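Local coordinates for ESX-1 secretion-associated protein EspB (Mycobacterium marinum, PDB 7P0Z) that is secreted through the mycobacterial ESX-1 (type VII) system and assembles into a seven-subunit ring that probably forms a channel-like structure, at residues Pro26-Pro31 / Asn162-Arg167; Arg67-Leu72 / Glu195-Met200; Ala201-Ser206 / Asn275-Pro280. All coordinates share one frame; numbering follows the deposited sequence.

Contact 1. Residues Pro26-Pro31 / Asn162-Arg167; sequences PMATPP and NLSLQR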
ATOM      1  N   PRO A  26     -12.820  26.194  33.005  1.00 39.62           N
ATOM      2  CA  PRO A  26     -11.436  25.900  32.628  1.00 39.62           C
ATOM      3  C   PRO A  26     -11.178  24.410  32.567  1.00 39.62           C
ATOM      4  O   PRO A  26     -11.667  23.644  33.388  1.00 39.62           O
ATOM      5  CB  PRO A  26     -10.623  26.563  33.737  1.00 39.62           C
ATOM      6  CG  PRO A  26     -11.549  26.697  34.845  1.00 39.62           C
ATOM      7  CD  PRO A  26     -12.885  26.935  34.267  1.00 39.62           C
ATOM      8  N   MET A  27     -10.414  24.002  31.578  1.00 40.32           N
ATOM      9  CA  MET A  27      -9.948  22.634  31.514  1.00 40.32           C
ATOM     10  C   MET A  27      -8.626  22.535  32.254  1.00 40.32           C
ATOM     11  O   MET A  27      -8.194  23.467  32.926  1.00 40.32           O
ATOM     12  CB  MET A  27      -9.852  22.173  30.071  1.00 40.32           C
ATOM     13  CG  MET A  27     -11.137  22.356  29.327  1.00 40.32           C
ATOM     14  SD  MET A  27     -11.071  21.835  27.623  1.00 40.32           S
ATOM     15  CE  MET A  27     -11.391  20.099  27.803  1.00 40.32           C
ATOM     16  N   ALA A  28      -7.979  21.390  32.145  1.00 37.89           N
ATOM     17  CA  ALA A  28      -6.705  21.193  32.809  1.00 37.89           C
ATOM     18  C   ALA A  28      -5.684  22.189  32.293  1.00 37.89           C
ATOM     19  O   ALA A  28      -5.734  22.623  31.148  1.00 37.89           O
ATOM     20  CB  ALA A  28      -6.218  19.773  32.584  1.00 37.89           C
ATOM     21  N   THR A  29      -4.787  22.571  33.147  1.00 37.13           N
ATOM     22  CA  THR A  29      -3.707  23.440  32.725  1.00 37.13           C
ATOM     23  C   THR A  29      -2.584  22.607  32.133  1.00 37.13           C
ATOM     24  O   THR A  29      -2.161  21.631  32.748  1.00 37.13           O
ATOM     25  CB  THR A  29      -3.180  24.245  33.884  1.00 37.13           C
ATOM     26  OG1 THR A  29      -4.277  24.695  34.666  1.00 37.13           O
ATOM     27  CG2 THR A  29      -2.470  25.426  33.376  1.00 37.13           C
ATOM     28  N   PRO A  30      -2.101  22.939  30.948  1.00 36.86           N
ATOM     29  CA  PRO A  30      -1.005  22.182  30.354  1.00 36.86           C
ATOM     30  C   PRO A  30       0.290  22.408  31.109  1.00 36.86           C
ATOM     31  O   PRO A  30       0.443  23.419  31.802  1.00 36.86           O
ATOM     32  CB  PRO A  30      -0.932  22.745  28.931  1.00 36.86           C
ATOM     33  CG  PRO A  30      -1.513  24.083  29.042  1.00 36.86           C
ATOM     34  CD  PRO A  30      -2.563  24.021  30.075  1.00 36.86           C
ATOM     35  N   PRO A  31       1.243  21.494  31.003  1.00 37.62           N
ATOM     36  CA  PRO A  31       2.532  21.700  31.668  1.00 37.62           C
ATOM     37  C   PRO A  31       3.301  22.835  31.031  1.00 37.62           C
ATOM     38  O   PRO A  31       3.128  23.148  29.857  1.00 37.62           O
ATOM     39  CB  PRO A  31       3.257  20.370  31.465  1.00 37.62           C
ATOM     40  CG  PRO A  31       2.461  19.604  30.501  1.00 37.62           C
ATOM     41  CD  PRO A  31       1.293  20.380  30.049  1.00 37.62           C
ATOM     42  N   ASN A 162      -2.621  14.730  28.563  1.00 38.73           N
ATOM     43  CA  ASN A 162      -3.371  13.820  27.703  1.00 38.73           C
ATOM     44  C   ASN A 162      -4.561  13.204  28.430  1.00 38.73           C
ATOM     45  O   ASN A 162      -5.712  13.299  27.987  1.00 38.73           O
ATOM     46  CB  ASN A 162      -2.429  12.728  27.216  1.00 38.73           C
ATOM     47  CG  ASN A 162      -3.112  11.689  26.387  1.00 38.73           C
ATOM     48  OD1 ASN A 162      -4.170  11.908  25.832  1.00 38.73           O
ATOM     49  ND2 ASN A 162      -2.550  10.506  26.382  1.00 38.73           N
ATOM     50  N   LEU A 163      -4.289  12.552  29.553  1.00 39.48           N
ATOM     51  CA  LEU A 163      -5.360  11.873  30.262  1.00 39.48           C
ATOM     52  C   LEU A 163      -6.396  12.851  30.786  1.00 39.48           C
ATOM     53  O   LEU A 163      -7.598  12.578  30.736  1.00 39.48           O
ATOM     54  CB  LEU A 163      -4.790  11.044  31.399  1.00 39.48           C
ATOM     55  CG  LEU A 163      -3.896   9.913  30.927  1.00 39.48           C
ATOM     56  CD1 LEU A 163      -3.448   9.109  32.115  1.00 39.48           C
ATOM     57  CD2 LEU A 163      -4.627   9.034  29.937  1.00 39.48           C
ATOM     58  N   SER A 164      -5.958  13.989  31.299  1.00 39.12           N
ATOM     59  CA  SER A 164      -6.918  14.895  31.894  1.00 39.12           C
ATOM     60  C   SER A 164      -7.773  15.582  30.838  1.00 39.12           C
ATOM     61  O   SER A 164      -8.917  15.935  31.116  1.00 39.12           O
ATOM     62  CB  SER A 164      -6.202  15.891  32.786  1.00 39.12           C
ATOM     63  OG  SER A 164      -5.315  16.671  32.049  1.00 39.12           O
ATOM     64  N   LEU A 165      -7.257  15.768  29.631  1.00 38.81           N
ATOM     65  CA  LEU A 165      -8.120  16.200  28.542  1.00 38.81           C
ATOM     66  C   LEU A 165      -9.136  15.130  28.201  1.00 38.81           C
ATOM     67  O   LEU A 165     -10.317  15.421  28.018  1.00 38.81           O
ATOM     68  CB  LEU A 165      -7.307  16.537  27.303  1.00 38.81           C
ATOM     69  CG  LEU A 165      -6.496  17.815  27.237  1.00 38.81           C
ATOM     70  CD1 LEU A 165      -5.880  17.916  25.858  1.00 38.81           C
ATOM     71  CD2 LEU A 165      -7.361  19.003  27.523  1.00 38.81           C
ATOM     72  N   GLN A 166      -8.692  13.881  28.103  1.00 39.27           N
ATOM     73  CA  GLN A 166      -9.625  12.805  27.810  1.00 39.27           C
ATOM     74  C   GLN A 166     -10.718  12.682  28.857  1.00 39.27           C
ATOM     75  O   GLN A 166     -11.840  12.295  28.532  1.00 39.27           O
ATOM     76  CB  GLN A 166      -8.881  11.493  27.681  1.00 39.27           C
ATOM     77  CG  GLN A 166      -8.412  11.206  26.306  1.00 39.27           C
ATOM     78  CD  GLN A 166      -7.434  10.073  26.252  1.00 39.27           C
ATOM     79  OE1 GLN A 166      -7.651   9.107  25.556  1.00 39.27           O
ATOM     80  NE2 GLN A 166      -6.326  10.209  26.940  1.00 39.27           N
ATOM     81  N   ARG A 167     -10.430  13.006  30.101  1.00 39.39           N
ATOM     82  CA  ARG A 167     -11.464  12.886  31.110  1.00 39.39           C
ATOM     83  C   ARG A 167     -12.460  14.018  31.076  1.00 39.39           C
ATOM     84  O   ARG A 167     -13.410  13.998  31.853  1.00 39.39           O
ATOM     85  CB  ARG A 167     -10.893  12.872  32.508  1.00 39.39           C
ATOM     86  CG  ARG A 167     -10.044  11.747  32.822  1.00 39.39           C
ATOM     87  CD  ARG A 167      -9.626  11.882  34.226  1.00 39.39           C
ATOM     88  NE  ARG A 167      -8.681  10.845  34.529  1.00 39.39           N
ATOM     89  CZ  ARG A 167      -7.377  11.023  34.435  1.00 39.39           C
ATOM     90  NH1 ARG A 167      -6.911  12.210  34.124  1.00 39.39           N
ATOM     91  NH2 ARG A 167      -6.548  10.034  34.696  1.00 39.39           N
TER
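The loop that leads from helix 13-23 to helix 42-81 in the PE part of EspB runs past the C-terminal turn of helix 149-166 in the PPE part, and Met-27 and Ala-28 meet Leu-165 and Ser-164 there. The backbones come nearest at Ala-28 and Ser-164, whose CA atoms are 6.4 Å apart. Ala-28 aims its methyl group at the helix, and CB lies 3.3 Å from Ser-164 OG and 3.9 Å from Ser-164 CB, so the serine is met on its whole short side chain. Ser-164 OG sits between its own backbone N and carbonyl carbon (chi1 62°), a position from which it is hydrogen-bonded back to the helix, to the carbonyl oxygens of Asn-160 and Phe-161. The second touch is apolar: Met-27 CE reaches Leu-165 CD2 at 4.2 Å, the two side chains crossing at about a right angle. The methionine chain runs extended to SD and bends only at chi3 (84°), which swings CE in toward the leucine. Leu-165 starts out along the flank of the helix and only its end approaches the loop. Beyond the pair, Met-27 also packs on Ile-197 and Arg-69, while Pro-30 touches Trp-158 and Phe-161 farther back on helix 149-166. The interface is small, 154 Å² in all, and rests on van der Waals contact; the methyl of Ala-28 packs against a hydroxyl oxygen already hydrogen-bonded within its own helix, so the contact needs no polar partner from the loop.

Contact 2. Residues Arg67-Leu72 / Glu195-Met200; sequences RERQRL and EWILHM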
ATOM      1  N   ARG A  67     -10.981  30.024  23.556  1.00 40.03           N
ATOM      2  CA  ARG A  67     -11.853  31.048  23.000  1.00 40.03           C
ATOM      3  C   ARG A  67     -13.065  30.436  22.309  1.00 40.03           C
ATOM      4  O   ARG A  67     -14.186  30.953  22.420  1.00 40.03           O
ATOM      5  CB  ARG A  67     -11.112  31.946  22.027  1.00 40.03           C
ATOM      6  CG  ARG A  67     -12.055  32.922  21.365  1.00 40.03           C
ATOM      7  CD  ARG A  67     -11.434  33.643  20.242  1.00 40.03           C
ATOM      8  NE  ARG A  67     -11.651  32.948  18.994  1.00 40.03           N
ATOM      9  CZ  ARG A  67     -11.427  33.496  17.815  1.00 40.03           C
ATOM     10  NH1 ARG A  67     -10.993  34.734  17.753  1.00 40.03           N
ATOM     11  NH2 ARG A  67     -11.638  32.814  16.711  1.00 40.03           N
ATOM     12  N   GLU A  68     -12.864  29.353  21.574  1.00 40.83           N
ATOM     13  CA  GLU A  68     -14.012  28.737  20.922  1.00 40.83           C
ATOM     14  C   GLU A  68     -15.045  28.273  21.937  1.00 40.83           C
ATOM     15  O   GLU A  68     -16.250  28.350  21.690  1.00 40.83           O
ATOM     16  CB  GLU A  68     -13.585  27.580  20.034  1.00 40.83           C
ATOM     17  CG  GLU A  68     -12.856  28.017  18.794  1.00 40.83           C
ATOM     18  CD  GLU A  68     -13.546  29.173  18.079  1.00 40.83           C
ATOM     19  OE1 GLU A  68     -13.083  30.318  18.216  1.00 40.83           O
ATOM     20  OE2 GLU A  68     -14.550  28.939  17.385  1.00 40.83           O
ATOM     21  N   ARG A  69     -14.599  27.796  23.085  1.00 40.41           N
ATOM     22  CA  ARG A  69     -15.566  27.361  24.078  1.00 40.41           C
ATOM     23  C   ARG A  69     -16.307  28.539  24.696  1.00 40.41           C
ATOM     24  O   ARG A  69     -17.496  28.428  25.002  1.00 40.41           O
ATOM     25  CB  ARG A  69     -14.886  26.502  25.129  1.00 40.41           C
ATOM     26  CG  ARG A  69     -14.553  25.140  24.596  1.00 40.41           C
ATOM     27  CD  ARG A  69     -14.120  24.217  25.677  1.00 40.41           C
ATOM     28  NE  ARG A  69     -12.976  24.741  26.392  1.00 40.41           N
ATOM     29  CZ  ARG A  69     -11.727  24.623  25.976  1.00 40.41           C
ATOM     30  NH1 ARG A  69     -11.467  24.020  24.836  1.00 40.41           N
ATOM     31  NH2 ARG A  69     -10.746  25.119  26.695  1.00 40.41           N
ATOM     32  N   GLN A  70     -15.646  29.680  24.874  1.00 40.51           N
ATOM     33  CA  GLN A  70     -16.404  30.844  25.317  1.00 40.51           C
ATOM     34  C   GLN A  70     -17.478  31.222  24.317  1.00 40.51           C
ATOM     35  O   GLN A  70     -18.600  31.568  24.696  1.00 40.51           O
ATOM     36  CB  GLN A  70     -15.523  32.049  25.542  1.00 40.51           C
ATOM     37  CG  GLN A  70     -14.740  32.042  26.756  1.00 40.51           C
ATOM     38  CD  GLN A  70     -14.184  33.406  26.995  1.00 40.51           C
ATOM     39  OE1 GLN A  70     -14.440  34.321  26.223  1.00 40.51           O
ATOM     40  NE2 GLN A  70     -13.411  33.559  28.055  1.00 40.51           N
ATOM     41  N   ARG A  71     -17.143  31.201  23.036  1.00 40.16           N
ATOM     42  CA  ARG A  71     -18.142  31.570  22.048  1.00 40.16           C
ATOM     43  C   ARG A  71     -19.287  30.577  22.027  1.00 40.16           C
ATOM     44  O   ARG A  71     -20.448  30.963  21.870  1.00 40.16           O
ATOM     45  CB  ARG A  71     -17.508  31.699  20.678  1.00 40.16           C
ATOM     46  CG  ARG A  71     -16.618  32.877  20.597  1.00 40.16           C
ATOM     47  CD  ARG A  71     -15.964  32.967  19.286  1.00 40.16           C
ATOM     48  NE  ARG A  71     -15.113  34.128  19.247  1.00 40.16           N
ATOM     49  CZ  ARG A  71     -14.621  34.634  18.137  1.00 40.16           C
ATOM     50  NH1 ARG A  71     -14.880  34.055  16.985  1.00 40.16           N
ATOM     51  NH2 ARG A  71     -13.858  35.700  18.193  1.00 40.16           N
ATOM     52  N   LEU A  72     -18.987  29.300  22.197  1.00 40.41           N
ATOM     53  CA  LEU A  72     -20.045  28.308  22.255  1.00 40.41           C
ATOM     54  C   LEU A  72     -20.955  28.535  23.455  1.00 40.41           C
ATOM     55  O   LEU A  72     -22.176  28.402  23.352  1.00 40.41           O
ATOM     56  CB  LEU A  72     -19.435  26.916  22.284  1.00 40.41           C
ATOM     57  CG  LEU A  72     -20.341  25.734  22.586  1.00 40.41           C
ATOM     58  CD1 LEU A  72     -21.190  25.404  21.397  1.00 40.41           C
ATOM     59  CD2 LEU A  72     -19.500  24.550  22.956  1.00 40.41           C
ATOM     60  N   GLU A 195     -14.342  16.495  19.285  1.00 40.01           N
ATOM     61  CA  GLU A 195     -13.394  15.891  18.363  1.00 40.01           C
ATOM     62  C   GLU A 195     -12.070  16.623  18.378  1.00 40.01           C
ATOM     63  O   GLU A 195     -11.003  16.006  18.370  1.00 40.01           O
ATOM     64  CB  GLU A 195     -13.958  15.889  16.960  1.00 40.01           C
ATOM     65  CG  GLU A 195     -15.039  14.916  16.805  1.00 40.01           C
ATOM     66  CD  GLU A 195     -14.527  13.516  16.851  1.00 40.01           C
ATOM     67  OE1 GLU A 195     -13.399  13.282  16.379  1.00 40.01           O
ATOM     68  OE2 GLU A 195     -15.247  12.642  17.359  1.00 40.01           O
ATOM     69  N   TRP A 196     -12.121  17.943  18.390  1.00 38.79           N
ATOM     70  CA  TRP A 196     -10.891  18.706  18.427  1.00 38.79           C
ATOM     71  C   TRP A 196     -10.125  18.456  19.716  1.00 38.79           C
ATOM     72  O   TRP A 196      -8.897  18.362  19.707  1.00 38.79           O
ATOM     73  CB  TRP A 196     -11.197  20.180  18.259  1.00 38.79           C
ATOM     74  CG  TRP A 196      -9.994  20.989  18.196  1.00 38.79           C
ATOM     75  CD1 TRP A 196      -9.174  21.147  17.135  1.00 38.79           C
ATOM     76  CD2 TRP A 196      -9.436  21.745  19.253  1.00 38.79           C
ATOM     77  NE1 TRP A 196      -8.140  21.970  17.458  1.00 38.79           N
ATOM     78  CE2 TRP A 196      -8.277  22.353  18.760  1.00 38.79           C
ATOM     79  CE3 TRP A 196      -9.807  21.970  20.574  1.00 38.79           C
ATOM     80  CZ2 TRP A 196      -7.490  23.178  19.534  1.00 38.79           C
ATOM     81  CZ3 TRP A 196      -9.025  22.783  21.341  1.00 38.79           C
ATOM     82  CH2 TRP A 196      -7.873  23.378  20.822  1.00 38.79           C
ATOM     83  N   ILE A 197     -10.830  18.358  20.834  1.00 38.68           N
ATOM     84  CA  ILE A 197     -10.173  18.099  22.105  1.00 38.68           C
ATOM     85  C   ILE A 197      -9.496  16.735  22.093  1.00 38.68           C
ATOM     86  O   ILE A 197      -8.389  16.575  22.605  1.00 38.68           O
ATOM     87  CB  ILE A 197     -11.183  18.231  23.258  1.00 38.68           C
ATOM     88  CG1 ILE A 197     -11.535  19.689  23.479  1.00 38.68           C
ATOM     89  CG2 ILE A 197     -10.643  17.634  24.533  1.00 38.68           C
ATOM     90  CD1 ILE A 197     -10.453  20.465  24.105  1.00 38.68           C
ATOM     91  N   LEU A 198     -10.150  15.732  21.527  1.00 38.88           N
ATOM     92  CA  LEU A 198      -9.526  14.419  21.459  1.00 38.88           C
ATOM     93  C   LEU A 198      -8.296  14.436  20.569  1.00 38.88           C
ATOM     94  O   LEU A 198      -7.284  13.807  20.886  1.00 38.88           O
ATOM     95  CB  LEU A 198     -10.533  13.391  20.975  1.00 38.88           C
ATOM     96  CG  LEU A 198     -11.519  13.033  22.074  1.00 38.88           C
ATOM     97  CD1 LEU A 198     -12.336  11.857  21.681  1.00 38.88           C
ATOM     98  CD2 LEU A 198     -10.781  12.741  23.343  1.00 38.88           C
ATOM     99  N   HIS A 199      -8.355  15.165  19.463  1.00 38.80           N
ATOM    100  CA  HIS A 199      -7.173  15.305  18.629  1.00 38.80           C
ATOM    101  C   HIS A 199      -6.046  16.004  19.381  1.00 38.80           C
ATOM    102  O   HIS A 199      -4.874  15.643  19.241  1.00 38.80           O
ATOM    103  CB  HIS A 199      -7.529  16.052  17.351  1.00 38.80           C
ATOM    104  CG  HIS A 199      -6.446  16.032  16.328  1.00 38.80           C
ATOM    105  ND1 HIS A 199      -5.501  17.026  16.230  1.00 38.80           N
ATOM    106  CD2 HIS A 199      -6.129  15.118  15.387  1.00 38.80           C
ATOM    107  CE1 HIS A 199      -4.657  16.734  15.260  1.00 38.80           C
ATOM    108  NE2 HIS A 199      -5.019  15.582  14.732  1.00 38.80           N
ATOM    109  N   MET A 200      -6.381  17.000  20.187  1.00 39.55           N
ATOM    110  CA  MET A 200      -5.359  17.704  20.948  1.00 39.55           C
ATOM    111  C   MET A 200      -4.745  16.805  22.006  1.00 39.55           C
ATOM    112  O   MET A 200      -3.548  16.885  22.282  1.00 39.55           O
ATOM    113  CB  MET A 200      -5.954  18.944  21.595  1.00 39.55           C
ATOM    114  CG  MET A 200      -6.313  20.033  20.619  1.00 39.55           C
ATOM    115  SD  MET A 200      -4.950  20.532  19.569  1.00 39.55           S
ATOM    116  CE  MET A 200      -4.210  21.761  20.620  1.00 39.55           C
TER
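Two side chains that leave their helices with a gamma carbon anti to the carbonyl carbon, CG of Arg-69 (chi1 -74°) and CG1 of Ile-197 (chi1 -72°), meet between helices 42-81 and 181-224. A bend at chi3 (-58°) turns the arginine head, so that NH1 rather than the aliphatic stem faces the other helix. NH1 comes to 3.8 Å from Ile-197 CD1, approached obliquely to the guanidinium plane, and the two side chains cross at about a right angle. Trp-196 flanks this pair: its CZ3 lies 4.4 Å from Arg-69 NH1, with each flat group meeting the other near its plane, edge against edge, so this is not a cation-pi stack. The indole points its NE1 away from the arginine and donates it to the carbonyl oxygen of Pro-277, while Met-200 CG lies over the rim of one indole face. Side chains bridge a wide gap, since the nearest CA atoms, those of Arg-69 and Ile-197, are 10.9 Å apart and only 68 Å² is buried. On the same helix as Arg-69, Arg-67 grips Glu-68 OE1 side-on with NE (3.1 Å) and NH2 (3.3 Å), OE1 lying in the guanidinium plane; Glu-68 OE2 accepts from Ala-282 N. Arg-67 NH1 further forms a salt bridge with Glu-187 of a neighbouring subunit. Here a helix of the PE part and the long helix of the PPE part face each other across the elongated helical bundle of EspB, with the buried Arg-69 side chain reaching into the space between them, alongside Met-27.

Contact 3. Residues Ala201-Ser206 / Asn275-Pro280; sequences AKLSAS and NPPKPP
Leu-203 lays one methyl, CD1, against the start of the proline-rich chain that follows helix 244-268, where it overlaps Pro-276 and the CD corner of Pro-277. CD1 is closest to Pro-276 CA, at 3.7 Å, where ring and main chain share an atom, and lies 4.0 Å from Pro-276 CB. At the next residue it meets Pro-277 CD, also at 4.0 Å, the leucine and this ring reaching toward each other tip to tip. CD1 therefore rests over the junction between the two prolines, touching the ring carbon that adjoins the nitrogen of the second. The torsions explain the reach. CG is anti to the carbonyl carbon (chi1 -70°), and CD1 then continues away from the backbone in an extended course (chi2 -178°), out from the helix to the chain. The CA atoms of Leu-203 and Pro-276 are 7.4 Å apart, close enough for a single leucine to span the gap. One turn on, Ser-206 OG donates to Leu-203 O at 2.9 Å, tilted 22° from the carbonyl plane, so this hydroxyl is satisfied within helix 181-224 and is not directed at the prolines. Residues 276-280 have left-handed polyproline II backbone angles and run between helices: Pro-276 packs on Tyr-61 and Pro-279 on Ala-64, both of helix 42-81, whereas Pro-277 touches His-199. Asn-275 also packs against Leu-198 of a neighbouring subunit. Leu-203 supplies over half of the 93 Å² interface, and its contact is mainly apolar packing on prolines whose rings restrict the backbone; the polar link to the same helix is made two turns earlier, at Trp-196.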
ATOM      1  N   ALA A 201      -5.557  15.957  22.621  1.00 38.95           N
ATOM      2  CA  ALA A 201      -5.026  14.998  23.572  1.00 38.95           C
ATOM      3  C   ALA A 201      -4.084  14.030  22.886  1.00 38.95           C
ATOM      4  O   ALA A 201      -3.043  13.662  23.436  1.00 38.95           O
ATOM      5  CB  ALA A 201      -6.164  14.249  24.248  1.00 38.95           C
ATOM      6  N   LYS A 202      -4.440  13.606  21.685  1.00 39.17           N
ATOM      7  CA  LYS A 202      -3.576  12.720  20.927  1.00 39.17           C
ATOM      8  C   LYS A 202      -2.246  13.388  20.607  1.00 39.17           C
ATOM      9  O   LYS A 202      -1.191  12.753  20.652  1.00 39.17           O
ATOM     10  CB  LYS A 202      -4.306  12.305  19.667  1.00 39.17           C
ATOM     11  CG  LYS A 202      -3.677  11.234  18.908  1.00 39.17           C
ATOM     12  CD  LYS A 202      -4.545  10.911  17.745  1.00 39.17           C
ATOM     13  CE  LYS A 202      -5.789  10.155  18.174  1.00 39.17           C
ATOM     14  NZ  LYS A 202      -5.509   8.762  18.595  1.00 39.17           N
ATOM     15  N   LEU A 203      -2.278  14.675  20.291  1.00 39.09           N
ATOM     16  CA  LEU A 203      -1.039  15.399  20.049  1.00 39.09           C
ATOM     17  C   LEU A 203      -0.205  15.513  21.313  1.00 39.09           C
ATOM     18  O   LEU A 203       1.022  15.400  21.269  1.00 39.09           O
ATOM     19  CB  LEU A 203      -1.348  16.781  19.499  1.00 39.09           C
ATOM     20  CG  LEU A 203      -1.905  16.778  18.086  1.00 39.09           C
ATOM     21  CD1 LEU A 203      -2.132  18.204  17.624  1.00 39.09           C
ATOM     22  CD2 LEU A 203      -1.004  16.038  17.153  1.00 39.09           C
ATOM     23  N   SER A 204      -0.847  15.766  22.445  1.00 39.61           N
ATOM     24  CA  SER A 204      -0.130  15.765  23.712  1.00 39.61           C
ATOM     25  C   SER A 204       0.535  14.425  23.962  1.00 39.61           C
ATOM     26  O   SER A 204       1.677  14.357  24.430  1.00 39.61           O
ATOM     27  CB  SER A 204      -1.087  16.087  24.851  1.00 39.61           C
ATOM     28  OG  SER A 204      -1.833  17.243  24.571  1.00 39.61           O
ATOM     29  N   ALA A 205      -0.179  13.348  23.674  1.00 38.95           N
ATOM     30  CA  ALA A 205       0.397  12.029  23.841  1.00 38.95           C
ATOM     31  C   ALA A 205       1.608  11.849  22.950  1.00 38.95           C
ATOM     32  O   ALA A 205       2.622  11.306  23.380  1.00 38.95           O
ATOM     33  CB  ALA A 205      -0.641  10.958  23.549  1.00 38.95           C
ATOM     34  N   SER A 206       1.518  12.286  21.704  1.00 39.07           N
ATOM     35  CA  SER A 206       2.648  12.129  20.809  1.00 39.07           C
ATOM     36  C   SER A 206       3.833  12.959  21.275  1.00 39.07           C
ATOM     37  O   SER A 206       4.989  12.564  21.100  1.00 39.07           O
ATOM     38  CB  SER A 206       2.238  12.501  19.396  1.00 39.07           C
ATOM     39  OG  SER A 206       2.407  13.877  19.175  1.00 39.07           O
ATOM     40  N   ASN A 275       2.174  20.151  14.539  1.00 39.13           N
ATOM     41  CA  ASN A 275       1.328  21.305  14.277  1.00 39.13           C
ATOM     42  C   ASN A 275      -0.119  21.003  14.607  1.00 39.13           C
ATOM     43  O   ASN A 275      -0.744  20.142  13.983  1.00 39.13           O
ATOM     44  CB  ASN A 275       1.431  21.843  12.855  1.00 39.13           C
ATOM     45  CG  ASN A 275       1.128  20.842  11.823  1.00 39.13           C
ATOM     46  OD1 ASN A 275       0.999  19.660  12.100  1.00 39.13           O
ATOM     47  ND2 ASN A 275       0.892  21.322  10.619  1.00 39.13           N
ATOM     48  N   PRO A 276      -0.679  21.708  15.571  1.00 38.93           N
ATOM     49  CA  PRO A 276      -2.058  21.476  15.962  1.00 38.93           C
ATOM     50  C   PRO A 276      -3.011  22.098  14.967  1.00 38.93           C
ATOM     51  O   PRO A 276      -2.770  23.210  14.486  1.00 38.93           O
ATOM     52  CB  PRO A 276      -2.157  22.180  17.318  1.00 38.93           C
ATOM     53  CG  PRO A 276      -0.774  22.583  17.660  1.00 38.93           C
ATOM     54  CD  PRO A 276      -0.031  22.715  16.413  1.00 38.93           C
ATOM     55  N   PRO A 277      -4.093  21.423  14.630  1.00 38.58           N
ATOM     56  CA  PRO A 277      -5.136  22.074  13.840  1.00 38.58           C
ATOM     57  C   PRO A 277      -5.846  23.105  14.684  1.00 38.58           C
ATOM     58  O   PRO A 277      -5.938  22.985  15.901  1.00 38.58           O
ATOM     59  CB  PRO A 277      -6.063  20.923  13.470  1.00 38.58           C
ATOM     60  CG  PRO A 277      -5.905  19.981  14.584  1.00 38.58           C
ATOM     61  CD  PRO A 277      -4.511  20.101  15.101  1.00 38.58           C
ATOM     62  N   LYS A 278      -6.334  24.140  14.038  1.00 39.05           N
ATOM     63  CA  LYS A 278      -7.094  25.109  14.785  1.00 39.05           C
ATOM     64  C   LYS A 278      -8.461  24.527  15.108  1.00 39.05           C
ATOM     65  O   LYS A 278      -8.967  23.671  14.385  1.00 39.05           O
ATOM     66  CB  LYS A 278      -7.256  26.399  14.013  1.00 39.05           C
ATOM     67  CG  LYS A 278      -8.021  26.257  12.759  1.00 39.05           C
ATOM     68  CD  LYS A 278      -8.080  27.597  12.112  1.00 39.05           C
ATOM     69  CE  LYS A 278      -8.846  28.553  12.988  1.00 39.05           C
ATOM     70  NZ  LYS A 278      -8.952  29.905  12.417  1.00 39.05           N
ATOM     71  N   PRO A 279      -9.058  24.944  16.215  1.00 38.63           N
ATOM     72  CA  PRO A 279     -10.337  24.382  16.598  1.00 38.63           C
ATOM     73  C   PRO A 279     -11.426  24.805  15.632  1.00 38.63           C
ATOM     74  O   PRO A 279     -11.388  25.915  15.082  1.00 38.63           O
ATOM     75  CB  PRO A 279     -10.567  24.960  18.003  1.00 38.63           C
ATOM     76  CG  PRO A 279      -9.711  26.164  18.058  1.00 38.63           C
ATOM     77  CD  PRO A 279      -8.534  25.876  17.217  1.00 38.63           C
ATOM     78  N   PRO A 280     -12.413  23.955  15.393  1.00 38.52           N
ATOM     79  CA  PRO A 280     -13.529  24.351  14.535  1.00 38.52           C
ATOM     80  C   PRO A 280     -14.259  25.539  15.125  1.00 38.52           C
ATOM     81  O   PRO A 280     -14.316  25.720  16.337  1.00 38.52           O
ATOM     82  CB  PRO A 280     -14.416  23.109  14.511  1.00 38.52           C
ATOM     83  CG  PRO A 280     -14.098  22.414  15.738  1.00 38.52           C
ATOM     84  CD  PRO A 280     -12.657  22.662  16.038  1.00 38.52           C
TER

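The three contacts lie side by side in the helical bundle, their centres 11 to 12 Å apart, and helix 181-224 ties them together. Contacts 1 and 2 share a cluster around Met-27, whose SD is 3.3 Å from Arg-69 CZ and 3.8 Å from Ile-197 CD1. Contacts 2 and 3 sit on successive turns of that helix and are joined by a probable hydrogen bond of 2.9 Å from Trp-196 NE1 to Pro-277 O. Contact 1 reaches contact 3 through helix packing, with Leu-165 CD1 3.8 Å from Ala-201 N. Residues of contacts 2 and 3 also touch one neighbouring subunit, and those of all three touch another, which places the cluster near the faces that build the heptamer.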